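Local coordinates for probable outer membrane protein (Pseudomonas aeruginosa, PDB 3DWO) that probably lets hydrophobic compounds cross the outer membrane through the wall of a beta-barrel channel, as in the FadL long-chain fatty acid transporters, at residues 91-96 against 121-126; 136-141 against 172-177; 202-207 against 243-248. All coordinates share one frame; numbering follows the deposited sequence.

Contact 1. Residues 91-96 against 121-126. With C8E ((hydroxyethyloxy)tri(ethyloxy)octane), chain E.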
loop_
_atom_site.group_PDB
_atom_site.type_symbol
_atom_site.label_atom_id
_atom_site.label_comp_id
_atom_site.label_asym_id
_atom_site.label_seq_id
_atom_site.Cartn_x
_atom_site.Cartn_y
_atom_site.Cartn_z
ATOM N N ALA A 91 -14.358 3.349 7.631
ATOM C CA ALA A 91 -13.002 2.922 7.966
ATOM C C ALA A 91 -11.906 3.604 7.150
ATOM O O ALA A 91 -10.718 3.291 7.307
ATOM C CB ALA A 91 -12.900 1.397 7.807
ATOM N N GLY A 92 -12.308 4.536 6.289
ATOM C CA GLY A 92 -11.368 5.259 5.452
ATOM C C GLY A 92 -10.539 6.301 6.185
ATOM O O GLY A 92 -10.610 6.426 7.411
ATOM N N PHE A 93 -9.765 7.067 5.421
ATOM C CA PHE A 93 -8.897 8.092 5.984
ATOM C C PHE A 93 -8.584 9.191 4.979
ATOM O O PHE A 93 -9.015 9.160 3.827
ATOM C CB PHE A 93 -7.564 7.470 6.394
ATOM C CG PHE A 93 -6.855 6.779 5.256
ATOM C CD1 PHE A 93 -7.212 5.485 4.877
ATOM C CD2 PHE A 93 -5.876 7.442 4.523
ATOM C CE1 PHE A 93 -6.602 4.860 3.780
ATOM C CE2 PHE A 93 -5.261 6.830 3.427
ATOM C CZ PHE A 93 -5.627 5.535 3.056
ATOM N N GLY A 94 -7.808 10.155 5.454
ATOM C CA GLY A 94 -7.338 11.262 4.654
ATOM C C GLY A 94 -5.878 11.310 5.063
ATOM O O GLY A 94 -5.582 11.231 6.259
ATOM N N ALA A 95 -4.961 11.406 4.108
ATOM C CA ALA A 95 -3.543 11.448 4.449
ATOM C C ALA A 95 -2.720 12.309 3.504
ATOM O O ALA A 95 -3.070 12.492 2.341
ATOM C CB ALA A 95 -2.978 10.033 4.477
ATOM N N TRP A 96 -1.619 12.843 4.020
ATOM C CA TRP A 96 -0.724 13.657 3.214
ATOM C C TRP A 96 0.441 12.782 2.781
ATOM O O TRP A 96 0.943 11.985 3.568
ATOM C CB TRP A 96 -0.186 14.841 4.021
ATOM C CG TRP A 96 -1.233 15.826 4.401
ATOM C CD1 TRP A 96 -1.959 15.848 5.552
ATOM C CD2 TRP A 96 -1.717 16.904 3.597
ATOM N NE1 TRP A 96 -2.874 16.875 5.516
ATOM C CE2 TRP A 96 -2.746 17.539 4.325
ATOM C CE3 TRP A 96 -1.383 17.394 2.326
ATOM C CZ2 TRP A 96 -3.447 18.642 3.824
ATOM C CZ3 TRP A 96 -2.079 18.490 1.826
ATOM C CH2 TRP A 96 -3.100 19.102 2.576
ATOM N N GLY A 121 1.610 2.185 1.450
ATOM C CA GLY A 121 0.734 2.913 2.341
ATOM C C GLY A 121 -0.718 2.490 2.257
ATOM O O GLY A 121 -1.286 2.398 1.169
ATOM N N MET A 122 -1.317 2.212 3.410
ATOM C CA MET A 122 -2.724 1.840 3.476
ATOM C C MET A 122 -3.189 1.994 4.908
ATOM O O MET A 122 -2.387 1.967 5.844
ATOM C CB MET A 122 -2.961 0.407 2.994
ATOM C CG MET A 122 -4.437 -0.025 3.002
ATOM S SD MET A 122 -5.663 1.172 2.343
ATOM C CE MET A 122 -4.986 1.503 0.709
ATOM N N ARG A 123 -4.488 2.162 5.080
ATOM C CA ARG A 123 -5.018 2.353 6.409
ATOM C C ARG A 123 -6.503 2.037 6.428
ATOM O O ARG A 123 -7.225 2.379 5.498
ATOM C CB ARG A 123 -4.779 3.808 6.822
ATOM C CG ARG A 123 -5.290 4.201 8.197
ATOM C CD ARG A 123 -4.941 5.661 8.471
ATOM N NE ARG A 123 -4.977 6.015 9.891
ATOM C CZ ARG A 123 -6.082 6.116 10.618
ATOM N NH1 ARG A 123 -7.268 5.887 10.064
ATOM N NH2 ARG A 123 -5.998 6.457 11.896
ATOM N N SER A 124 -6.945 1.350 7.473
ATOM C CA SER A 124 -8.350 1.041 7.630
ATOM C C SER A 124 -8.581 0.906 9.124
ATOM O O SER A 124 -7.852 0.192 9.805
ATOM C CB SER A 124 -8.736 -0.253 6.875
ATOM O OG SER A 124 -7.981 -1.383 7.293
ATOM N N THR A 125 -9.581 1.620 9.638
ATOM C CA THR A 125 -9.892 1.573 11.058
ATOM C C THR A 125 -11.386 1.352 11.262
ATOM O O THR A 125 -12.193 2.256 11.050
ATOM C CB THR A 125 -9.455 2.881 11.776
ATOM O OG1 THR A 125 -10.117 4.011 11.191
ATOM C CG2 THR A 125 -7.955 3.076 11.655
ATOM N N TRP A 126 -11.751 0.142 11.667
ATOM C CA TRP A 126 -13.151 -0.188 11.890
ATOM C C TRP A 126 -13.497 0.039 13.352
ATOM O O TRP A 126 -12.639 -0.096 14.229
ATOM C CB TRP A 126 -13.426 -1.651 11.536
ATOM C CG TRP A 126 -12.984 -2.030 10.151
ATOM C CD1 TRP A 126 -11.761 -2.521 9.777
ATOM C CD2 TRP A 126 -13.749 -1.894 8.947
ATOM N NE1 TRP A 126 -11.720 -2.698 8.409
ATOM C CE2 TRP A 126 -12.927 -2.319 7.877
ATOM C CE3 TRP A 126 -15.050 -1.450 8.668
ATOM C CZ2 TRP A 126 -13.365 -2.313 6.546
ATOM C CZ3 TRP A 126 -15.489 -1.443 7.338
ATOM C CH2 TRP A 126 -14.644 -1.872 6.295
HETATM C C1 C8E E . -0.458 6.851 6.169
HETATM C C2 C8E E . -1.352 6.045 5.348
HETATM C C3 C8E E . -0.796 5.658 4.055
HETATM C C4 C8E E . -1.298 6.595 3.065
HETATM C C5 C8E E . -1.732 5.840 1.872
HETATM C C6 C8E E . -1.802 6.723 0.730
HETATM C C7 C8E E . -2.474 5.857 -0.216
HETATM C C8 C8E E . -3.502 6.647 -0.905
HETATM O O9 C8E E . -4.098 6.371 -2.154
HETATM C C10 C8E E . -3.297 6.299 -3.315
HETATM C C11 C8E E . -4.261 5.985 -4.416
HETATM O O12 C8E E . -4.990 4.773 -4.134
HETATM C C13 C8E E . -6.178 4.560 -4.949
HETATM C C14 C8E E . -7.472 3.805 -4.509
HETATM O O15 C8E E . -8.308 3.942 -3.325
HETATM C C16 C8E E . -7.853 3.071 -2.268
HETATM C C17 C8E E . -8.493 1.674 -2.271
HETATM O O18 C8E E . -9.474 1.255 -1.302
HETATM C C19 C8E E . -8.867 0.638 -0.131
HETATM C C20 C8E E . -9.047 -0.877 0.245
HETATM O O21 C8E E . -7.955 -1.773 0.012
HETATM O O HOH W 1 -12.085 5.759 9.753
#
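A91 and T125 carry the hydrogen bonding between residues 91-96 and 121-126: T125 N donates to A91 O over 3.1 Å. The same carbonyl also receives a CA-H contact from S124, the residue before T125, with S124 CA 3.3 Å from A91 O. Beside them one water bridges the segments, donating to G92 O at 2.8 Å and meeting the hydroxyl T125 OG1.

The other contacts gather round two rings, those of W126 and F93. The methyl A91 CB sits over the centre of the six-membered ring of W126, 3.5 Å from its centroid, in a CH-pi contact. The indole N-H is used elsewhere, W126 NE1 donating to P371 O, and W130 stacks on the ring. F93 takes chi1 57°, which sets CG between its backbone N and carbonyl carbon and turns the ring toward the partner strand. There R123 CB lies over one face, toward the rim, 3.5 Å from F93 CD1, while the rest of the extended arginine chain passes obliquely. M122 SD stands at the ring's edge, 4.1 Å from F93 CE1, a Met-aromatic contact, and accepts a weak bond from R123 N.

Detergent carbon C5 (chain E) lies 4.0 Å from F93 CE2. Between F93 and R123 the CA atoms are 6.9 Å apart; the F93 ring and detergent carbons lie where the strands part, consistent with the opening in the barrel wall of FadL relatives.

Contact 2. Residues 136-141 against 172-177. With C8E ((hydroxyethyloxy)tri(ethyloxy)octane), chain D; C8E ((hydroxyethyloxy)tri(ethyloxy)octane), chain E.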
loop_
_atom_site.group_PDB
_atom_site.type_symbol
_atom_site.label_atom_id
_atom_site.label_comp_id
_atom_site.label_asym_id
_atom_site.label_seq_id
_atom_site.Cartn_x
_atom_site.Cartn_y
_atom_site.Cartn_z
ATOM N N ALA A 136 -10.545 -7.860 12.064
ATOM C CA ALA A 136 -9.772 -6.634 11.979
ATOM C C ALA A 136 -10.418 -5.457 12.680
ATOM O O ALA A 136 -11.648 -5.333 12.737
ATOM C CB ALA A 136 -9.535 -6.271 10.520
ATOM N N VAL A 137 -9.566 -4.603 13.229
ATOM C CA VAL A 137 -10.010 -3.379 13.868
ATOM C C VAL A 137 -9.202 -2.305 13.146
ATOM O O VAL A 137 -9.714 -1.638 12.249
ATOM C CB VAL A 137 -9.717 -3.366 15.386
ATOM C CG1 VAL A 137 -10.142 -2.023 15.988
ATOM C CG2 VAL A 137 -10.487 -4.493 16.071
ATOM N N ASP A 138 -7.927 -2.168 13.500
ATOM C CA ASP A 138 -7.071 -1.182 12.851
ATOM C C ASP A 138 -5.930 -1.787 12.031
ATOM O O ASP A 138 -5.341 -2.799 12.411
ATOM C CB ASP A 138 -6.477 -0.227 13.887
ATOM C CG ASP A 138 -7.528 0.632 14.547
ATOM O OD1 ASP A 138 -8.645 0.735 13.990
ATOM O OD2 ASP A 138 -7.238 1.210 15.616
ATOM N N THR A 139 -5.634 -1.155 10.900
ATOM C CA THR A 139 -4.554 -1.586 10.023
ATOM C C THR A 139 -3.880 -0.323 9.495
ATOM O O THR A 139 -4.529 0.541 8.908
ATOM C CB THR A 139 -5.082 -2.413 8.825
ATOM O OG1 THR A 139 -5.767 -3.577 9.302
ATOM C CG2 THR A 139 -3.931 -2.842 7.935
ATOM N N LYS A 140 -2.578 -0.212 9.723
ATOM C CA LYS A 140 -1.824 0.943 9.278
ATOM C C LYS A 140 -0.456 0.509 8.761
ATOM O O LYS A 140 0.305 -0.163 9.462
ATOM C CB LYS A 140 -1.680 1.935 10.436
ATOM C CG LYS A 140 -0.619 3.001 10.236
ATOM C CD LYS A 140 -0.798 3.761 8.934
ATOM C CE LYS A 140 0.303 4.794 8.759
ATOM N NZ LYS A 140 0.310 5.800 9.864
ATOM N N ILE A 141 -0.155 0.888 7.522
ATOM C CA ILE A 141 1.112 0.543 6.890
ATOM C C ILE A 141 1.629 1.734 6.096
ATOM O O ILE A 141 0.888 2.340 5.330
ATOM C CB ILE A 141 0.968 -0.614 5.858
ATOM C CG1 ILE A 141 0.118 -1.746 6.423
ATOM C CG2 ILE A 141 2.338 -1.132 5.463
ATOM C CD1 ILE A 141 -1.368 -1.457 6.398
ATOM N N PHE A 172 1.190 -1.469 11.750
ATOM C CA PHE A 172 0.386 -1.690 12.936
ATOM C C PHE A 172 -0.874 -2.480 12.588
ATOM O O PHE A 172 -1.525 -2.219 11.574
ATOM C CB PHE A 172 -0.030 -0.364 13.571
ATOM C CG PHE A 172 -0.847 -0.539 14.822
ATOM C CD1 PHE A 172 -0.221 -0.731 16.055
ATOM C CD2 PHE A 172 -2.237 -0.590 14.758
ATOM C CE1 PHE A 172 -0.970 -0.976 17.207
ATOM C CE2 PHE A 172 -2.995 -0.832 15.900
ATOM C CZ PHE A 172 -2.362 -1.026 17.127
ATOM N N VAL A 173 -1.208 -3.445 13.438
ATOM C CA VAL A 173 -2.392 -4.268 13.251
ATOM C C VAL A 173 -3.025 -4.569 14.603
ATOM O O VAL A 173 -2.334 -4.947 15.553
ATOM C CB VAL A 173 -2.051 -5.622 12.553
ATOM C CG1 VAL A 173 -3.057 -6.692 12.961
ATOM C CG2 VAL A 173 -2.095 -5.461 11.033
ATOM N N SER A 174 -4.335 -4.373 14.698
ATOM C CA SER A 174 -5.045 -4.686 15.928
ATOM C C SER A 174 -6.203 -5.566 15.480
ATOM O O SER A 174 -6.690 -5.437 14.357
ATOM C CB SER A 174 -5.545 -3.423 16.647
ATOM O OG SER A 174 -6.588 -2.791 15.935
ATOM N N GLN A 175 -6.638 -6.465 16.349
ATOM C CA GLN A 175 -7.700 -7.388 15.996
ATOM C C GLN A 175 -8.182 -8.008 17.297
ATOM O O GLN A 175 -7.398 -8.185 18.230
ATOM C CB GLN A 175 -7.114 -8.453 15.052
ATOM C CG GLN A 175 -7.983 -9.648 14.724
ATOM C CD GLN A 175 -7.302 -10.562 13.716
ATOM O OE1 GLN A 175 -6.125 -10.384 13.407
ATOM N NE2 GLN A 175 -8.032 -11.545 13.204
ATOM N N ASN A 176 -9.472 -8.306 17.371
ATOM C CA ASN A 176 -10.019 -8.908 18.572
ATOM C C ASN A 176 -9.704 -10.392 18.605
ATOM O O ASN A 176 -9.724 -11.057 17.564
ATOM C CB ASN A 176 -11.532 -8.744 18.619
ATOM C CG ASN A 176 -12.138 -9.376 19.858
ATOM O OD1 ASN A 176 -11.867 -8.940 20.977
ATOM N ND2 ASN A 176 -12.955 -10.414 19.665
ATOM N N LEU A 177 -9.411 -10.904 19.798
ATOM C CA LEU A 177 -9.139 -12.321 19.981
ATOM C C LEU A 177 -10.167 -12.823 20.981
ATOM O O LEU A 177 -10.434 -12.175 21.997
ATOM C CB LEU A 177 -7.747 -12.575 20.561
ATOM C CG LEU A 177 -6.480 -12.067 19.881
ATOM C CD1 LEU A 177 -5.284 -12.686 20.609
ATOM C CD2 LEU A 177 -6.454 -12.440 18.396
HETATM C C1 C8E D . -6.253 -8.587 1.765
HETATM C C2 C8E D . -5.719 -8.224 3.073
HETATM C C3 C8E D . -4.268 -8.265 3.189
HETATM C C4 C8E D . -3.933 -7.782 4.517
HETATM C C5 C8E D . -2.518 -7.332 4.522
HETATM C C6 C8E D . -2.279 -6.440 5.641
HETATM C C7 C8E D . -0.838 -6.578 5.768
HETATM C C8 C8E D . -0.248 -5.256 6.084
HETATM O O9 C8E D . 0.668 -4.957 7.128
HETATM C C10 C8E D . 0.279 -5.192 8.467
HETATM C C11 C8E D . 1.451 -4.790 9.306
HETATM O O12 C8E D . 2.260 -5.934 9.631
HETATM C C13 C8E D . 2.281 -6.320 11.039
HETATM C C14 C8E D . 1.232 -7.221 11.765
HETATM O O15 C8E D . 1.385 -8.405 12.605
HETATM C C16 C8E D . 1.346 -9.625 11.837
HETATM C C17 C8E D . -0.057 -10.239 11.671
HETATM O O18 C8E D . -1.185 -9.874 12.494
HETATM C C19 C8E D . -1.324 -10.697 13.683
HETATM C C20 C8E D . -2.630 -11.507 14.022
HETATM O O21 C8E D . -3.620 -10.909 14.872
HETATM C C1 C8E E . -0.458 6.851 6.169
HETATM C C2 C8E E . -1.352 6.045 5.348
HETATM C C3 C8E E . -0.796 5.658 4.055
HETATM C C4 C8E E . -1.298 6.595 3.065
HETATM C C5 C8E E . -1.732 5.840 1.872
HETATM C C6 C8E E . -1.802 6.723 0.730
HETATM C C7 C8E E . -2.474 5.857 -0.216
HETATM C C8 C8E E . -3.502 6.647 -0.905
HETATM O O9 C8E E . -4.098 6.371 -2.154
HETATM C C10 C8E E . -3.297 6.299 -3.315
HETATM C C11 C8E E . -4.261 5.985 -4.416
HETATM O O12 C8E E . -4.990 4.773 -4.134
HETATM C C13 C8E E . -6.178 4.560 -4.949
HETATM C C14 C8E E . -7.472 3.805 -4.509
HETATM O O15 C8E E . -8.308 3.942 -3.325
HETATM C C16 C8E E . -7.853 3.071 -2.268
HETATM C C17 C8E E . -8.493 1.674 -2.271
HETATM O O18 C8E E . -9.474 1.255 -1.302
HETATM C C19 C8E E . -8.867 0.638 -0.131
HETATM C C20 C8E E . -9.047 -0.877 0.245
HETATM O O21 C8E E . -7.955 -1.773 0.012
HETATM O O HOH W 2 -6.646 -0.538 17.605
HETATM O O HOH W 3 -6.106 -5.296 11.479
#
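With chi1 of S174 at 69°, OG is placed between its backbone N and carbonyl carbon, facing D138. S174 OG thereby accepts from D138 N at 2.8 Å, and a water joins the same hydroxyl to D138 OD2. V137 N turns instead to S174 O, 3.2 Å away and well above the carbonyl plane. That carbonyl also receives a second water, which donates to D138 O and meets T139 OG1.

F172 has CG anti to its backbone N (chi1 -179°), which lays the ring alongside D138, its edge atom F172 CE2 4.1 Å from D138 CB. On the face bearing T139 and V173 a detergent molecule packs against V173 CG2. The terminal hydroxyl O21 of this detergent (chain D) donates to Q175 OE1 over 2.9 Å, and R372 NH2 binds the same amide oxygen.

Beyond D138 the pairing is regular: S174 N donates to D138 O, and K140 and F172 exchange two backbone bonds, K140 N to F172 O at 2.9 Å and F172 N to K140 O at 2.8 Å. V137 and D138 both opposite S174 make a classic beta bulge, at the end of an antiparallel hairpin of the FadL-family barrel.

Contact 3. Residues 202-207 against 243-248. With C8E ((hydroxyethyloxy)tri(ethyloxy)octane), chain D.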
loop_
_atom_site.group_PDB
_atom_site.type_symbol
_atom_site.label_atom_id
_atom_site.label_comp_id
_atom_site.label_asym_id
_atom_site.label_seq_id
_atom_site.Cartn_x
_atom_site.Cartn_y
_atom_site.Cartn_z
ATOM N N LEU A 202 -8.058 -7.141 22.802
ATOM C CA LEU A 202 -7.581 -6.552 21.567
ATOM C C LEU A 202 -6.101 -6.858 21.398
ATOM O O LEU A 202 -5.263 -6.438 22.209
ATOM C CB LEU A 202 -7.786 -5.039 21.572
ATOM C CG LEU A 202 -7.373 -4.341 20.268
ATOM C CD1 LEU A 202 -8.384 -4.671 19.179
ATOM C CD2 LEU A 202 -7.298 -2.835 20.482
ATOM N N MET A 203 -5.792 -7.623 20.358
ATOM C CA MET A 203 -4.418 -7.972 20.033
ATOM C C MET A 203 -3.863 -6.772 19.265
ATOM O O MET A 203 -4.519 -6.265 18.360
ATOM C CB MET A 203 -4.403 -9.217 19.147
ATOM C CG MET A 203 -3.105 -9.439 18.414
ATOM S SD MET A 203 -1.773 -9.828 19.538
ATOM C CE MET A 203 -1.677 -11.600 19.321
ATOM N N ARG A 204 -2.670 -6.312 19.633
ATOM C CA ARG A 204 -2.043 -5.161 18.979
ATOM C C ARG A 204 -0.605 -5.469 18.585
ATOM O O ARG A 204 0.198 -5.881 19.418
ATOM C CB ARG A 204 -2.059 -3.940 19.911
ATOM C CG ARG A 204 -3.467 -3.480 20.293
ATOM C CD ARG A 204 -3.469 -2.202 21.136
ATOM N NE ARG A 204 -2.909 -2.403 22.471
ATOM C CZ ARG A 204 -3.077 -1.558 23.488
ATOM N NH1 ARG A 204 -3.795 -0.451 23.322
ATOM N NH2 ARG A 204 -2.531 -1.817 24.674
ATOM N N VAL A 205 -0.281 -5.257 17.314
ATOM C CA VAL A 205 1.066 -5.520 16.822
ATOM C C VAL A 205 1.645 -4.247 16.214
ATOM O O VAL A 205 1.047 -3.645 15.319
ATOM C CB VAL A 205 1.061 -6.641 15.744
ATOM C CG1 VAL A 205 2.489 -7.047 15.402
ATOM C CG2 VAL A 205 0.266 -7.836 16.243
ATOM N N LYS A 206 2.809 -3.842 16.710
ATOM C CA LYS A 206 3.480 -2.635 16.232
ATOM C C LYS A 206 4.903 -3.017 15.848
ATOM O O LYS A 206 5.697 -3.421 16.696
ATOM C CB LYS A 206 3.496 -1.572 17.335
ATOM C CG LYS A 206 4.302 -0.341 16.987
ATOM C CD LYS A 206 3.480 0.668 16.215
ATOM C CE LYS A 206 2.617 1.494 17.161
ATOM N NZ LYS A 206 3.449 2.344 18.072
ATOM N N VAL A 207 5.225 -2.884 14.567
ATOM C CA VAL A 207 6.542 -3.258 14.076
ATOM C C VAL A 207 7.089 -2.240 13.090
ATOM O O VAL A 207 6.334 -1.474 12.493
ATOM C CB VAL A 207 6.487 -4.650 13.407
ATOM C CG1 VAL A 207 6.163 -5.719 14.461
ATOM C CG2 VAL A 207 5.405 -4.667 12.314
ATOM N N HIS A 243 6.802 -5.310 18.778
ATOM C CA HIS A 243 6.151 -6.009 19.886
ATOM C C HIS A 243 4.672 -6.224 19.619
ATOM O O HIS A 243 4.111 -5.675 18.673
ATOM C CB HIS A 243 6.261 -5.172 21.171
ATOM C CG HIS A 243 7.641 -4.668 21.452
ATOM N ND1 HIS A 243 8.560 -5.382 22.191
ATOM C CD2 HIS A 243 8.279 -3.544 21.044
ATOM C CE1 HIS A 243 9.705 -4.722 22.223
ATOM N NE2 HIS A 243 9.561 -3.604 21.534
ATOM N N TYR A 244 4.044 -7.025 20.475
ATOM C CA TYR A 244 2.609 -7.266 20.399
ATOM C C TYR A 244 2.167 -7.304 21.849
ATOM O O TYR A 244 2.941 -7.666 22.731
ATOM C CB TYR A 244 2.272 -8.603 19.698
ATOM C CG TYR A 244 2.377 -9.848 20.563
ATOM C CD1 TYR A 244 1.434 -10.121 21.560
ATOM C CD2 TYR A 244 3.421 -10.760 20.383
ATOM C CE1 TYR A 244 1.531 -11.272 22.353
ATOM C CE2 TYR A 244 3.529 -11.916 21.172
ATOM C CZ TYR A 244 2.583 -12.164 22.150
ATOM O OH TYR A 244 2.685 -13.299 22.923
ATOM N N ASN A 245 0.930 -6.903 22.099
ATOM C CA ASN A 245 0.394 -6.930 23.443
ATOM C C ASN A 245 -1.100 -7.145 23.296
ATOM O O ASN A 245 -1.676 -6.871 22.238
ATOM C CB ASN A 245 0.701 -5.621 24.189
ATOM C CG ASN A 245 -0.169 -4.466 23.746
ATOM O OD1 ASN A 245 -1.340 -4.384 24.107
ATOM N ND2 ASN A 245 0.400 -3.565 22.962
ATOM N N LEU A 246 -1.718 -7.676 24.342
ATOM C CA LEU A 246 -3.142 -7.926 24.315
ATOM C C LEU A 246 -3.789 -7.008 25.331
ATOM O O LEU A 246 -3.399 -7.003 26.495
ATOM C CB LEU A 246 -3.442 -9.382 24.685
ATOM C CG LEU A 246 -2.935 -10.507 23.782
ATOM C CD1 LEU A 246 -1.440 -10.390 23.578
ATOM C CD2 LEU A 246 -3.263 -11.841 24.426
ATOM N N TYR A 247 -4.757 -6.219 24.884
ATOM C CA TYR A 247 -5.470 -5.335 25.788
ATOM C C TYR A 247 -6.786 -6.017 26.117
ATOM O O TYR A 247 -7.752 -5.912 25.360
ATOM C CB TYR A 247 -5.736 -3.972 25.141
ATOM C CG TYR A 247 -6.842 -3.205 25.835
ATOM C CD1 TYR A 247 -6.895 -3.127 27.228
ATOM C CD2 TYR A 247 -7.869 -2.611 25.104
ATOM C CE1 TYR A 247 -7.951 -2.484 27.882
ATOM C CE2 TYR A 247 -8.928 -1.964 25.745
ATOM C CZ TYR A 247 -8.965 -1.910 27.135
ATOM O OH TYR A 247 -10.032 -1.318 27.777
ATOM N N ASP A 248 -6.819 -6.722 27.243
ATOM C CA ASP A 248 -8.025 -7.432 27.658
ATOM C C ASP A 248 -9.076 -6.534 28.303
ATOM O O ASP A 248 -8.751 -5.641 29.080
ATOM C CB ASP A 248 -7.666 -8.554 28.637
ATOM C CG ASP A 248 -6.974 -8.037 29.892
ATOM O OD1 ASP A 248 -7.425 -8.380 31.004
ATOM O OD2 ASP A 248 -5.977 -7.294 29.763
HETATM C C1 C8E D . -6.253 -8.587 1.765
HETATM C C2 C8E D . -5.719 -8.224 3.073
HETATM C C3 C8E D . -4.268 -8.265 3.189
HETATM C C4 C8E D . -3.933 -7.782 4.517
HETATM C C5 C8E D . -2.518 -7.332 4.522
HETATM C C6 C8E D . -2.279 -6.440 5.641
HETATM C C7 C8E D . -0.838 -6.578 5.768
HETATM C C8 C8E D . -0.248 -5.256 6.084
HETATM O O9 C8E D . 0.668 -4.957 7.128
HETATM C C10 C8E D . 0.279 -5.192 8.467
HETATM C C11 C8E D . 1.451 -4.790 9.306
HETATM O O12 C8E D . 2.260 -5.934 9.631
HETATM C C13 C8E D . 2.281 -6.320 11.039
HETATM C C14 C8E D . 1.232 -7.221 11.765
HETATM O O15 C8E D . 1.385 -8.405 12.605
HETATM C C16 C8E D . 1.346 -9.625 11.837
HETATM C C17 C8E D . -0.057 -10.239 11.671
HETATM O O18 C8E D . -1.185 -9.874 12.494
HETATM C C19 C8E D . -1.324 -10.697 13.683
HETATM C C20 C8E D . -2.630 -11.507 14.022
HETATM O O21 C8E D . -3.620 -10.909 14.872
#
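R204 and N245 meet obliquely on one face of the strand pair, their guanidinium and amide planes 74° apart. The arginine comes side-on: NE and NH2 both donate to the single oxygen N245 OD1, at 3.0 and 2.9 Å, and that oxygen lies almost exactly in the guanidinium plane. The bond from R204 NE arrives on a lone pair of the amide, whereas the one from NH2 is tilted from the amide plane. Two bonds to one oxygen, both in the guanidinium plane, would restrict rotation of the group. Y247 CB lies over one face, toward the rim, 3.9 Å from R204 NH2.

On the other face M203 faces Y244 and L246. Its chain bends beyond CG and carries SD to 3.8 Å from Y244 CD1, an oblique Met-aromatic contact, and to 4.1 Å from L246 CD1. That leucine methyl lies at the edge of the Y244 ring, in its plane. Y244 CB packs on V205 CG2 at 4.1 Å, while the phenol oxygen reaches outside the pair and is hydrogen-bonded to the backbone N of R273. V205 CG1 touches a bound detergent, 3.3 Å from its ether oxygen O15.

Paired backbone bonds join L202 to Y247, R204 to N245 and K206 to H243. Strand 158-177 borders residues 202-207, with F172 touching R204 and K206. Strand 275-281 adjoins residues 243-248, where A276 and Y244 are joined by a backbone hydrogen bond, and helix 253-259 meets L246 through I258.

From the N terminus, contact 1 closes the hairpin of strands 93-105 and 110-125, contact 2 that of 138-153 and 158-177, and contact 3 that of 201-220 and 226-248. Each closes before the next opens, so none nests or crosses. Neighbouring hairpins are joined edge to edge: W126 N lies 2.8 Å from V137 O between contacts 1 and 2, and Q175 O lies 2.7 Å from M203 N between contacts 2 and 3, both probable hydrogen bonds. Contacts 1 and 3 do not touch. Six successive strands of the barrel wall are thus tied together, with one detergent touching contacts 1 and 2 and another touching contacts 2 and 3.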